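Local coordinates for protein inositol 2-dehydrogenase/D-chiro-inositol 3-dehydrogenase (Lactobacillus casei, PDB 4MIO) that catalyses the NAD-dependent oxidation of myo-inositol and D-chiro-inositol to their keto forms, 2-keto-myo-inositol and 1-keto-D-chiro-inositol, at residues A[71-76]-A[94-99]; A[78-83]-A[98-103]; A[123-128]-A[173-178]. All coordinates share one frame; numbering follows the deposited sequence.

Contact 1: residues A[71-76]-A[94-99]; sequences FVVSFG and FTEKPL. With NAI (1,4-dihydronicotinamide adenine dinucleotide), chain E.
Two neighbouring parallel strands of the Rossmann fold meet here, Phe71 and Val72 pairing with Phe94 and Thr95 before both strands run on into loops that hold the dinucleotide. Helix 79-86 links the strands in a beta-alpha-beta crossover. The amide of Val72 gives a hydrogen bond to Phe94 O, and Val72 O receives Glu96 N at 3.1 Å, nearly straight on. On one face of the sheet the Phe71 and Phe94 rings lie close to parallel but slid apart, their planes 27° from each other. What sits over the centre of the Phe71 ring is therefore not the other ring but Phe94 CB, a CH-pi contact 3.9 Å from the centroid. On the opposite face Val72 CB packs against Thr95 OG1, on the side covered by helix 79-86, whose His79 and Thr82 touch Val72.

Past the strands, Glu96 bends at chi2 (-56°), which carries its carboxylate away from the 71-76 chain to the nicotinamide; its CG still rests on Val73 CG1. Glu96 OE1 accepts the carboxamide N7N of the cofactor at 3.0 Å, while OE2 is hydrogen-bonded to His17. An alanine at Glu96 would remove both acceptors, and the carboxamide would probably be freer to turn while His17 lost its mate. At the other end of the cofactor, the adenine stands edge-on over the Phe75 ring, its C8A above the ring centre, the two planes nearly perpendicular. Back at the nicotinamide half, the cis peptide before Pro98 follows Lys97, whose carbonyl O takes a hydrogen bond from the nicotinamide-ribose hydroxyl O3D at 3.0 Å.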
loop_
_atom_site.group_PDB
_atom_site.type_symbol
_atom_site.label_atom_id
_atom_site.label_comp_id
_atom_site.label_asym_id
_atom_site.label_seq_id
_atom_site.Cartn_x
_atom_site.Cartn_y
_atom_site.Cartn_z
ATOM N N PHE A 71 -37.579 7.317 16.925
ATOM C CA PHE A 71 -36.835 7.136 15.682
ATOM C C PHE A 71 -37.821 7.194 14.517
ATOM O O PHE A 71 -38.770 6.499 14.524
ATOM C CB PHE A 71 -36.110 5.804 15.684
ATOM C CG PHE A 71 -34.796 5.814 16.428
ATOM C CD1 PHE A 71 -34.754 6.054 17.761
ATOM C CD2 PHE A 71 -33.617 5.549 15.788
ATOM C CE1 PHE A 71 -33.583 6.057 18.429
ATOM C CE2 PHE A 71 -32.441 5.581 16.477
ATOM C CZ PHE A 71 -32.425 5.833 17.781
ATOM N N VAL A 72 -37.569 8.074 13.562
ATOM C CA VAL A 72 -38.425 8.226 12.399
ATOM C C VAL A 72 -37.724 7.547 11.220
ATOM O O VAL A 72 -36.759 8.044 10.735
ATOM C CB VAL A 72 -38.698 9.671 12.071
ATOM C CG1 VAL A 72 -39.633 9.799 10.919
ATOM C CG2 VAL A 72 -39.257 10.376 13.246
ATOM N N VAL A 73 -38.243 6.399 10.829
ATOM C CA VAL A 73 -37.641 5.565 9.815
ATOM C C VAL A 73 -38.649 5.110 8.734
ATOM O O VAL A 73 -38.537 4.070 8.180
ATOM C CB VAL A 73 -36.955 4.332 10.431
ATOM C CG1 VAL A 73 -35.756 3.938 9.599
ATOM C CG2 VAL A 73 -36.523 4.637 11.850
ATOM N N SER A 74 -39.586 5.990 8.473
ATOM C CA SER A 74 -40.584 5.775 7.440
ATOM C C SER A 74 -40.070 6.226 6.077
ATOM O O SER A 74 -38.921 6.577 5.948
ATOM C CB SER A 74 -41.829 6.532 7.851
ATOM O OG SER A 74 -41.574 7.867 8.073
ATOM N N PHE A 75 -40.919 6.199 5.064
ATOM C CA PHE A 75 -40.580 6.736 3.765
ATOM C C PHE A 75 -40.076 8.157 3.933
ATOM O O PHE A 75 -40.547 8.887 4.772
ATOM C CB PHE A 75 -41.771 6.761 2.799
ATOM C CG PHE A 75 -42.327 5.413 2.443
ATOM C CD1 PHE A 75 -41.567 4.299 2.489
ATOM C CD2 PHE A 75 -43.642 5.275 2.055
ATOM C CE1 PHE A 75 -42.081 3.078 2.179
ATOM C CE2 PHE A 75 -44.152 4.042 1.751
ATOM C CZ PHE A 75 -43.388 2.963 1.798
ATOM N N GLY A 76 -39.102 8.540 3.130
ATOM C CA GLY A 76 -38.558 9.854 3.243
ATOM C C GLY A 76 -39.592 10.950 3.210
ATOM O O GLY A 76 -39.515 11.894 3.933
ATOM N N PHE A 94 -34.754 11.252 16.609
ATOM C CA PHE A 94 -33.777 10.782 15.638
ATOM C C PHE A 94 -34.533 10.453 14.348
ATOM O O PHE A 94 -35.308 9.561 14.299
ATOM C CB PHE A 94 -33.036 9.538 16.126
ATOM C CG PHE A 94 -31.913 9.080 15.197
ATOM C CD1 PHE A 94 -32.180 8.297 14.103
ATOM C CD2 PHE A 94 -30.619 9.461 15.414
ATOM C CE1 PHE A 94 -31.193 7.908 13.269
ATOM C CE2 PHE A 94 -29.626 9.063 14.545
ATOM C CZ PHE A 94 -29.918 8.290 13.500
ATOM N N THR A 95 -34.294 11.254 13.333
ATOM C CA THR A 95 -34.860 10.981 12.035
ATOM C C THR A 95 -33.781 10.534 11.061
ATOM O O THR A 95 -32.751 11.123 10.987
ATOM C CB THR A 95 -35.627 12.174 11.446
ATOM O OG1 THR A 95 -36.237 11.820 10.224
ATOM C CG2 THR A 95 -34.748 13.356 11.261
ATOM N N GLU A 96 -34.073 9.482 10.346
ATOM C CA GLU A 96 -33.243 9.134 9.228
ATOM C C GLU A 96 -33.263 10.257 8.214
ATOM O O GLU A 96 -34.162 11.042 8.194
ATOM C CB GLU A 96 -33.667 7.795 8.610
ATOM C CG GLU A 96 -32.947 6.584 9.157
ATOM C CD GLU A 96 -31.436 6.689 9.046
ATOM O OE1 GLU A 96 -30.973 7.501 8.239
ATOM O OE2 GLU A 96 -30.759 5.969 9.743
ATOM N N LYS A 97 -32.226 10.317 7.379
ATOM C CA LYS A 97 -32.257 11.187 6.222
ATOM C C LYS A 97 -33.401 10.745 5.299
ATOM O O LYS A 97 -33.754 9.611 5.286
ATOM C CB LYS A 97 -30.925 11.163 5.476
ATOM C CG LYS A 97 -30.399 9.811 5.249
ATOM C CD LYS A 97 -30.101 9.469 3.832
ATOM C CE LYS A 97 -31.308 9.486 2.978
ATOM N NZ LYS A 97 -31.335 8.471 1.928
ATOM N N PRO A 98 -33.991 11.701 4.575
ATOM C CA PRO A 98 -33.789 13.126 4.669
ATOM C C PRO A 98 -34.608 13.749 5.832
ATOM O O PRO A 98 -35.480 13.109 6.304
ATOM C CB PRO A 98 -34.362 13.608 3.359
ATOM C CG PRO A 98 -35.353 12.689 3.061
ATOM C CD PRO A 98 -34.964 11.392 3.537
ATOM N N LEU A 99 -34.304 14.953 6.212
ATOM C CA LEU A 99 -35.130 15.645 7.187
ATOM C C LEU A 99 -36.518 15.851 6.592
ATOM O O LEU A 99 -37.512 15.619 7.218
ATOM C CB LEU A 99 -34.530 16.972 7.547
ATOM C CG LEU A 99 -35.290 17.866 8.521
ATOM C CD1 LEU A 99 -35.393 17.161 9.838
ATOM C CD2 LEU A 99 -34.652 19.183 8.655
HETATM P PA NAI E . -38.590 0.626 3.751
HETATM O O1A NAI E . -39.534 0.913 2.712
HETATM O O2A NAI E . -38.073 -0.657 3.914
HETATM O O5B NAI E . -39.275 0.914 5.124
HETATM C C5B NAI E . -40.081 1.989 5.391
HETATM C C4B NAI E . -41.200 1.598 6.363
HETATM O O4B NAI E . -41.963 2.722 6.707
HETATM C C3B NAI E . -42.236 0.686 5.734
HETATM O O3B NAI E . -42.441 -0.404 6.550
HETATM C C2B NAI E . -43.469 1.533 5.581
HETATM O O2B NAI E . -44.652 0.776 5.608
HETATM C C1B NAI E . -43.357 2.429 6.760
HETATM N N9A NAI E . -44.017 3.700 6.580
HETATM C C8A NAI E . -44.110 4.412 5.496
HETATM N N7A NAI E . -44.706 5.565 5.732
HETATM C C5A NAI E . -45.028 5.585 7.007
HETATM C C6A NAI E . -45.688 6.492 7.928
HETATM N N6A NAI E . -46.180 7.662 7.580
HETATM N N1A NAI E . -45.762 6.120 9.196
HETATM C C2A NAI E . -45.312 4.987 9.608
HETATM N N3A NAI E . -44.723 4.110 8.833
HETATM C C4A NAI E . -44.551 4.368 7.547
HETATM O O3 NAI E . -37.486 1.763 3.576
HETATM P PN NAI E . -36.096 1.904 4.396
HETATM O O1N NAI E . -34.987 1.484 3.555
HETATM O O2N NAI E . -36.175 1.200 5.633
HETATM O O5D NAI E . -35.850 3.393 4.563
HETATM C C5D NAI E . -36.488 4.109 5.588
HETATM C C4D NAI E . -35.819 5.448 5.764
HETATM O O4D NAI E . -34.478 5.215 6.118
HETATM C C3D NAI E . -35.759 6.228 4.485
HETATM O O3D NAI E . -35.899 7.574 4.838
HETATM C C2D NAI E . -34.356 5.960 3.986
HETATM O O2D NAI E . -33.971 7.066 3.263
HETATM C C1D NAI E . -33.601 5.930 5.285
HETATM N N1N NAI E . -32.331 5.231 5.130
HETATM C C2N NAI E . -31.182 5.786 5.455
HETATM C C3N NAI E . -29.971 5.155 5.291
HETATM C C7N NAI E . -28.666 5.829 5.658
HETATM O O7N NAI E . -27.659 5.411 5.183
HETATM N N7N NAI E . -28.703 6.847 6.471
HETATM C C4N NAI E . -29.919 3.754 4.799
HETATM C C5N NAI E . -31.240 3.265 4.519
HETATM C C6N NAI E . -32.353 4.020 4.715
#

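Contact 2: residues A[78-83]-A[98-103]; sequences AHEATV and PLATTL. With NAI (1,4-dihydronicotinamide adenine dinucleotide), chain E.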
loop_
_atom_site.group_PDB
_atom_site.type_symbol
_atom_site.label_atom_id
_atom_site.label_comp_id
_atom_site.label_asym_id
_atom_site.label_seq_id
_atom_site.Cartn_x
_atom_site.Cartn_y
_atom_site.Cartn_z
ATOM N N ALA A 78 -42.400 10.974 4.254
ATOM C CA ALA A 78 -43.230 10.942 5.444
ATOM C C ALA A 78 -42.561 11.521 6.694
ATOM O O ALA A 78 -43.182 11.593 7.720
ATOM C CB ALA A 78 -43.691 9.567 5.726
ATOM N N HIS A 79 -41.309 11.940 6.583
ATOM C CA HIS A 79 -40.578 12.429 7.738
ATOM C C HIS A 79 -41.065 13.778 8.217
ATOM O O HIS A 79 -41.223 13.959 9.381
ATOM C CB HIS A 79 -39.071 12.467 7.455
ATOM C CG HIS A 79 -38.453 11.123 7.200
ATOM N ND1 HIS A 79 -37.113 10.971 6.965
ATOM C CD2 HIS A 79 -38.981 9.885 7.141
ATOM C CE1 HIS A 79 -36.851 9.696 6.797
ATOM N NE2 HIS A 79 -37.968 9.015 6.881
ATOM N N GLU A 80 -41.279 14.708 7.295
ATOM C CA GLU A 80 -41.593 16.071 7.613
ATOM C C GLU A 80 -42.789 16.143 8.561
ATOM O O GLU A 80 -42.685 16.698 9.598
ATOM C CB GLU A 80 -41.893 16.921 6.356
ATOM C CG GLU A 80 -42.151 18.363 6.660
ATOM C CD GLU A 80 -42.856 19.093 5.527
ATOM O OE1 GLU A 80 -42.664 18.721 4.372
ATOM O OE2 GLU A 80 -43.557 20.066 5.801
ATOM N N ALA A 81 -43.883 15.535 8.144
ATOM C CA ALA A 81 -45.122 15.544 8.915
ATOM C C ALA A 81 -44.932 14.921 10.266
ATOM O O ALA A 81 -45.362 15.483 11.238
ATOM C CB ALA A 81 -46.232 14.857 8.173
ATOM N N THR A 82 -44.255 13.790 10.314
ATOM C CA THR A 82 -44.013 13.097 11.571
ATOM C C THR A 82 -43.090 13.895 12.496
ATOM O O THR A 82 -43.338 13.963 13.686
ATOM C CB THR A 82 -43.474 11.681 11.356
ATOM O OG1 THR A 82 -44.443 10.897 10.706
ATOM C CG2 THR A 82 -43.142 11.019 12.664
ATOM N N VAL A 83 -42.073 14.520 11.940
ATOM C CA VAL A 83 -41.191 15.314 12.726
ATOM C C VAL A 83 -41.891 16.506 13.358
ATOM O O VAL A 83 -41.709 16.794 14.520
ATOM C CB VAL A 83 -39.900 15.741 11.964
ATOM C CG1 VAL A 83 -39.109 16.709 12.744
ATOM C CG2 VAL A 83 -39.059 14.525 11.631
ATOM N N PRO A 98 -33.991 11.701 4.575
ATOM C CA PRO A 98 -33.789 13.126 4.669
ATOM C C PRO A 98 -34.608 13.749 5.832
ATOM O O PRO A 98 -35.480 13.109 6.304
ATOM C CB PRO A 98 -34.362 13.608 3.359
ATOM C CG PRO A 98 -35.353 12.689 3.061
ATOM C CD PRO A 98 -34.964 11.392 3.537
ATOM N N LEU A 99 -34.304 14.953 6.212
ATOM C CA LEU A 99 -35.130 15.645 7.187
ATOM C C LEU A 99 -36.518 15.851 6.592
ATOM O O LEU A 99 -37.512 15.619 7.218
ATOM C CB LEU A 99 -34.530 16.972 7.547
ATOM C CG LEU A 99 -35.290 17.866 8.521
ATOM C CD1 LEU A 99 -35.393 17.161 9.838
ATOM C CD2 LEU A 99 -34.652 19.183 8.655
ATOM N N ALA A 100 -36.515 16.252 5.343
ATOM C CA ALA A 100 -37.717 16.407 4.554
ATOM C C ALA A 100 -37.324 16.235 3.087
ATOM O O ALA A 100 -36.192 16.377 2.744
ATOM C CB ALA A 100 -38.287 17.753 4.770
ATOM N N THR A 101 -38.303 15.941 2.251
ATOM C CA THR A 101 -38.051 15.760 0.825
ATOM C C THR A 101 -38.105 17.043 0.041
ATOM O O THR A 101 -37.794 17.058 -1.138
ATOM C CB THR A 101 -38.949 14.729 0.218
ATOM O OG1 THR A 101 -40.310 15.068 0.457
ATOM C CG2 THR A 101 -38.655 13.375 0.749
ATOM N N THR A 102 -38.479 18.128 0.691
ATOM C CA THR A 102 -38.427 19.436 0.106
ATOM C C THR A 102 -37.740 20.397 1.032
ATOM O O THR A 102 -37.812 20.252 2.213
ATOM C CB THR A 102 -39.855 19.987 -0.196
ATOM O OG1 THR A 102 -40.547 20.218 1.015
ATOM C CG2 THR A 102 -40.635 19.025 -1.025
ATOM N N LEU A 103 -37.079 21.397 0.491
ATOM C CA LEU A 103 -36.426 22.388 1.307
ATOM C C LEU A 103 -37.438 23.193 2.094
ATOM O O LEU A 103 -37.142 23.720 3.130
ATOM C CB LEU A 103 -35.494 23.289 0.480
ATOM C CG LEU A 103 -36.041 24.054 -0.716
ATOM C CD1 LEU A 103 -36.880 25.204 -0.271
ATOM C CD2 LEU A 103 -34.923 24.564 -1.573
HETATM P PA NAI E . -38.590 0.626 3.751
HETATM O O1A NAI E . -39.534 0.913 2.712
HETATM O O2A NAI E . -38.073 -0.657 3.914
HETATM O O5B NAI E . -39.275 0.914 5.124
HETATM C C5B NAI E . -40.081 1.989 5.391
HETATM C C4B NAI E . -41.200 1.598 6.363
HETATM O O4B NAI E . -41.963 2.722 6.707
HETATM C C3B NAI E . -42.236 0.686 5.734
HETATM O O3B NAI E . -42.441 -0.404 6.550
HETATM C C2B NAI E . -43.469 1.533 5.581
HETATM O O2B NAI E . -44.652 0.776 5.608
HETATM C C1B NAI E . -43.357 2.429 6.760
HETATM N N9A NAI E . -44.017 3.700 6.580
HETATM C C8A NAI E . -44.110 4.412 5.496
HETATM N N7A NAI E . -44.706 5.565 5.732
HETATM C C5A NAI E . -45.028 5.585 7.007
HETATM C C6A NAI E . -45.688 6.492 7.928
HETATM N N6A NAI E . -46.180 7.662 7.580
HETATM N N1A NAI E . -45.762 6.120 9.196
HETATM C C2A NAI E . -45.312 4.987 9.608
HETATM N N3A NAI E . -44.723 4.110 8.833
HETATM C C4A NAI E . -44.551 4.368 7.547
HETATM O O3 NAI E . -37.486 1.763 3.576
HETATM P PN NAI E . -36.096 1.904 4.396
HETATM O O1N NAI E . -34.987 1.484 3.555
HETATM O O2N NAI E . -36.175 1.200 5.633
HETATM O O5D NAI E . -35.850 3.393 4.563
HETATM C C5D NAI E . -36.488 4.109 5.588
HETATM C C4D NAI E . -35.819 5.448 5.764
HETATM O O4D NAI E . -34.478 5.215 6.118
HETATM C C3D NAI E . -35.759 6.228 4.485
HETATM O O3D NAI E . -35.899 7.574 4.838
HETATM C C2D NAI E . -34.356 5.960 3.986
HETATM O O2D NAI E . -33.971 7.066 3.263
HETATM C C1D NAI E . -33.601 5.930 5.285
HETATM N N1N NAI E . -32.331 5.231 5.130
HETATM C C2N NAI E . -31.182 5.786 5.455
HETATM C C3N NAI E . -29.971 5.155 5.291
HETATM C C7N NAI E . -28.666 5.829 5.658
HETATM O O7N NAI E . -27.659 5.411 5.183
HETATM N N7N NAI E . -28.703 6.847 6.471
HETATM C C4N NAI E . -29.919 3.754 4.799
HETATM C C5N NAI E . -31.240 3.265 4.519
HETATM C C6N NAI E . -32.353 4.020 4.715
HETATM O O HOH W 1 -40.514 14.613 4.305
HETATM O O HOH W 2 -41.136 17.379 2.823
#
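The imidazole of His79 meets the 98-103 loop at its edge: Pro98 O lies close to the ring plane, 2.8 Å from ND1, and accepts a hydrogen bond with an angle of 160° at the hydrogen. The ribose oxygen O3D of the cofactor approaches the same ring obliquely, 3.0 Å from CE1. NE2 is bonded to Ser74 O, and with a partner for each nitrogen the ring is fixed in its rotation. Its CG stands anti to the carbonyl carbon (chi1 -64°), which turns the ring out from the first turn of helix 79-86 toward the loop. At the root of the side chain, His79 CB abuts Leu99 O, a buried carbonyl that finds no polar partner.

One residue on, Glu80 CB touches Ala100 CB at 4.0 Å. Two waters fill in the polar links: one accepts from both Glu80 N and Thr101 N, and the other donates to Glu80 OE1 at 2.6 Å. Glu80 OE2 forms a salt bridge with Arg108, and Thr102 OG1 caps helix 103-113 through Gly105 N. The arrangement sits at the C-terminal strand ends of a Rossmann fold, where a helix start and the loop after the next parallel strand meet beside the nicotinamide ribose.

Contact 3: residues A[123-128]-A[173-178]; sequences VGFMRR and TLIHEI. With NAI (1,4-dihydronicotinamide adenine dinucleotide), chain E.
Arg127 leaves its backbone with CG anti to the carbonyl carbon (chi1 -68°) and folds again at chi2 (-81°), a bend that lays its guanidinium across His176 and brings the end of the group to Glu177. His176 CB lies over the centre of the guanidinium face, 3.6 Å from Arg127 CZ, and the imidazole plane is turned only 14° from that of the guanidinium. Glu177 bends back in its turn, and its OE2 is gripped end-on by two nitrogens, Arg127 NH2 at 2.8 Å and NH1 at 2.9 Å. The oxygen lies in the guanidinium plane, yet both N-H groups come to it from the same side of the carboxylate, above its plane. This salt bridge is extended on both sides: Arg127 NH1 also pairs with Glu180, and Glu177 OE1 takes a hydrogen bond from His155.

The Met126 sulfur approaches the His176 ring obliquely, SD standing 3.6 Å from CE1, and the methyl CE is close by. A water joins Arg127 N to His176 ND1, lying 2.9 Å from ND1 at the edge of the ring. The carboxamide of the cofactor comes to the ring edge as well, with its O7N 3.5 Å from His176 CE1, while Gly124 O accepts a weak bond from N7N. On the side of helix 304-323, the edge of the Phe125 ring meets Ile175 CG1 at 3.9 Å.

The loop after the last Rossmann strand is thus joined to helix 168-185 of the C-terminal alpha/beta domain beside the nicotinamide. Buried within this joint, the positive charge of Arg127 is probably balanced by Glu177 and Glu180, which would hold the guanidinium in place against His176 CB.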
loop_
_atom_site.group_PDB
_atom_site.type_symbol
_atom_site.label_atom_id
_atom_site.label_comp_id
_atom_site.label_asym_id
_atom_site.label_seq_id
_atom_site.Cartn_x
_atom_site.Cartn_y
_atom_site.Cartn_z
ATOM N N VAL A 123 -30.335 14.101 12.787
ATOM C CA VAL A 123 -30.588 13.507 11.478
ATOM C C VAL A 123 -29.531 12.431 11.168
ATOM O O VAL A 123 -28.405 12.620 11.458
ATOM C CB VAL A 123 -30.610 14.565 10.384
ATOM C CG1 VAL A 123 -30.982 13.965 9.056
ATOM C CG2 VAL A 123 -31.581 15.671 10.751
ATOM N N GLY A 124 -29.961 11.327 10.600
ATOM C CA GLY A 124 -29.098 10.181 10.397
ATOM C C GLY A 124 -28.016 10.202 9.319
ATOM O O GLY A 124 -27.854 9.250 8.599
ATOM N N PHE A 125 -27.266 11.275 9.263
ATOM C CA PHE A 125 -26.100 11.341 8.387
ATOM C C PHE A 125 -24.897 10.645 9.056
ATOM O O PHE A 125 -24.117 11.278 9.705
ATOM C CB PHE A 125 -25.768 12.782 7.994
ATOM C CG PHE A 125 -26.784 13.434 7.075
ATOM C CD1 PHE A 125 -27.054 12.920 5.851
ATOM C CD2 PHE A 125 -27.435 14.572 7.464
ATOM C CE1 PHE A 125 -27.971 13.524 5.013
ATOM C CE2 PHE A 125 -28.361 15.167 6.628
ATOM C CZ PHE A 125 -28.627 14.634 5.422
ATOM N N MET A 126 -24.770 9.357 8.849
ATOM C CA MET A 126 -23.789 8.567 9.570
ATOM C C MET A 126 -22.339 8.741 9.161
ATOM O O MET A 126 -21.486 8.345 9.877
ATOM C CB MET A 126 -24.156 7.097 9.545
ATOM C CG MET A 126 -23.762 6.379 8.284
ATOM S SD MET A 126 -24.614 6.953 6.818
ATOM C CE MET A 126 -23.757 5.982 5.550
ATOM N N ARG A 127 -22.089 9.335 8.008
ATOM C CA ARG A 127 -20.714 9.481 7.546
ATOM C C ARG A 127 -19.806 10.165 8.560
ATOM O O ARG A 127 -18.660 9.851 8.662
ATOM C CB ARG A 127 -20.612 10.227 6.209
ATOM C CG ARG A 127 -21.166 9.514 5.006
ATOM C CD ARG A 127 -20.226 8.511 4.436
ATOM N NE ARG A 127 -20.680 8.018 3.157
ATOM C CZ ARG A 127 -20.333 8.546 2.009
ATOM N NH1 ARG A 127 -19.511 9.561 1.963
ATOM N NH2 ARG A 127 -20.797 8.041 0.904
ATOM N N ARG A 128 -20.378 11.097 9.294
ATOM C CA ARG A 128 -19.616 11.878 10.219
ATOM C C ARG A 128 -19.073 11.032 11.373
ATOM O O ARG A 128 -18.232 11.466 12.071
ATOM C CB ARG A 128 -20.483 13.018 10.789
ATOM C CG ARG A 128 -20.966 14.017 9.785
ATOM C CD ARG A 128 -21.522 15.240 10.478
ATOM N NE ARG A 128 -22.217 16.134 9.565
ATOM C CZ ARG A 128 -22.588 17.346 9.887
ATOM N NH1 ARG A 128 -22.302 17.818 11.068
ATOM N NH2 ARG A 128 -23.221 18.087 9.031
ATOM N N THR A 173 -27.774 8.822 -2.580
ATOM C CA THR A 173 -26.387 8.503 -2.759
ATOM C C THR A 173 -25.485 9.718 -2.481
ATOM O O THR A 173 -24.821 9.754 -1.502
ATOM C CB THR A 173 -26.172 7.846 -4.157
ATOM O OG1 THR A 173 -26.919 6.639 -4.236
ATOM C CG2 THR A 173 -24.728 7.518 -4.397
ATOM N N LEU A 174 -25.515 10.717 -3.356
ATOM C CA LEU A 174 -24.696 11.911 -3.195
ATOM C C LEU A 174 -25.013 12.663 -1.892
ATOM O O LEU A 174 -24.225 13.395 -1.410
ATOM C CB LEU A 174 -24.854 12.872 -4.406
ATOM C CG LEU A 174 -23.960 14.096 -4.440
ATOM C CD1 LEU A 174 -22.504 13.733 -4.571
ATOM C CD2 LEU A 174 -24.374 15.004 -5.532
ATOM N N ILE A 175 -26.203 12.433 -1.379
ATOM C CA ILE A 175 -26.647 13.124 -0.177
ATOM C C ILE A 175 -25.641 12.964 0.963
ATOM O O ILE A 175 -25.467 13.845 1.753
ATOM C CB ILE A 175 -28.058 12.671 0.258
ATOM C CG1 ILE A 175 -28.683 13.686 1.232
ATOM C CG2 ILE A 175 -28.030 11.281 0.818
ATOM C CD1 ILE A 175 -28.990 14.960 0.621
ATOM N N HIS A 176 -24.970 11.843 0.984
ATOM C CA HIS A 176 -23.985 11.600 2.005
ATOM C C HIS A 176 -22.758 12.529 1.895
ATOM O O HIS A 176 -22.300 13.067 2.851
ATOM C CB HIS A 176 -23.584 10.125 1.999
ATOM C CG HIS A 176 -24.681 9.219 2.437
ATOM N ND1 HIS A 176 -25.055 9.105 3.749
ATOM C CD2 HIS A 176 -25.507 8.418 1.743
ATOM C CE1 HIS A 176 -26.056 8.264 3.836
ATOM N NE2 HIS A 176 -26.336 7.820 2.637
ATOM N N GLU A 177 -22.294 12.710 0.671
ATOM C CA GLU A 177 -21.255 13.662 0.400
ATOM C C GLU A 177 -21.744 15.096 0.617
ATOM O O GLU A 177 -21.006 15.920 1.057
ATOM C CB GLU A 177 -20.702 13.493 -1.026
ATOM C CG GLU A 177 -19.769 12.305 -1.216
ATOM C CD GLU A 177 -20.443 10.933 -1.257
ATOM O OE1 GLU A 177 -21.603 10.855 -1.617
ATOM O OE2 GLU A 177 -19.778 9.966 -0.910
ATOM N N ILE A 178 -22.982 15.340 0.275
ATOM C CA ILE A 178 -23.575 16.654 0.479
ATOM C C ILE A 178 -23.556 17.069 1.963
ATOM O O ILE A 178 -23.193 18.174 2.274
ATOM C CB ILE A 178 -25.001 16.720 -0.096
ATOM C CG1 ILE A 178 -24.961 16.851 -1.631
ATOM C CG2 ILE A 178 -25.769 17.876 0.540
ATOM C CD1 ILE A 178 -26.271 16.685 -2.302
HETATM P PA NAI E . -38.590 0.626 3.751
HETATM O O1A NAI E . -39.534 0.913 2.712
HETATM O O2A NAI E . -38.073 -0.657 3.914
HETATM O O5B NAI E . -39.275 0.914 5.124
HETATM C C5B NAI E . -40.081 1.989 5.391
HETATM C C4B NAI E . -41.200 1.598 6.363
HETATM O O4B NAI E . -41.963 2.722 6.707
HETATM C C3B NAI E . -42.236 0.686 5.734
HETATM O O3B NAI E . -42.441 -0.404 6.550
HETATM C C2B NAI E . -43.469 1.533 5.581
HETATM O O2B NAI E . -44.652 0.776 5.608
HETATM C C1B NAI E . -43.357 2.429 6.760
HETATM N N9A NAI E . -44.017 3.700 6.580
HETATM C C8A NAI E . -44.110 4.412 5.496
HETATM N N7A NAI E . -44.706 5.565 5.732
HETATM C C5A NAI E . -45.028 5.585 7.007
HETATM C C6A NAI E . -45.688 6.492 7.928
HETATM N N6A NAI E . -46.180 7.662 7.580
HETATM N N1A NAI E . -45.762 6.120 9.196
HETATM C C2A NAI E . -45.312 4.987 9.608
HETATM N N3A NAI E . -44.723 4.110 8.833
HETATM C C4A NAI E . -44.551 4.368 7.547
HETATM O O3 NAI E . -37.486 1.763 3.576
HETATM P PN NAI E . -36.096 1.904 4.396
HETATM O O1N NAI E . -34.987 1.484 3.555
HETATM O O2N NAI E . -36.175 1.200 5.633
HETATM O O5D NAI E . -35.850 3.393 4.563
HETATM C C5D NAI E . -36.488 4.109 5.588
HETATM C C4D NAI E . -35.819 5.448 5.764
HETATM O O4D NAI E . -34.478 5.215 6.118
HETATM C C3D NAI E . -35.759 6.228 4.485
HETATM O O3D NAI E . -35.899 7.574 4.838
HETATM C C2D NAI E . -34.356 5.960 3.986
HETATM O O2D NAI E . -33.971 7.066 3.263
HETATM C C1D NAI E . -33.601 5.930 5.285
HETATM N N1N NAI E . -32.331 5.231 5.130
HETATM C C2N NAI E . -31.182 5.786 5.455
HETATM C C3N NAI E . -29.971 5.155 5.291
HETATM C C7N NAI E . -28.666 5.829 5.658
HETATM O O7N NAI E . -27.659 5.411 5.183
HETATM N N7N NAI E . -28.703 6.847 6.471
HETATM C C4N NAI E . -29.919 3.754 4.799
HETATM C C5N NAI E . -31.240 3.265 4.519
HETATM C C6N NAI E . -32.353 4.020 4.715
HETATM O O HOH W 3 -24.061 10.556 6.056
#

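Along the chain contacts 1 and 2 overlap, sharing Pro98 and Leu99, and contact 3 follows after both. The centres of contacts 1 and 2 lie about 7 Å apart: contact 1 joins the two strands of the beta-alpha-beta unit 69-72, 79-86, 92-95, and contact 2 joins its helix to the loop that follows the second strand. Contact 3 has its centre about 13 Å from that of contact 1 and about 15 Å from that of contact 2. Its first segment continues from strand 121-123, next to 92-95 in the parallel sheet, and Gly124 N meets Thr95 O at 2.8 Å. Its second segment belongs to helix 168-185. All three touch the same dinucleotide, so the set runs from the Rossmann sheet to the C-terminal domain along the cofactor.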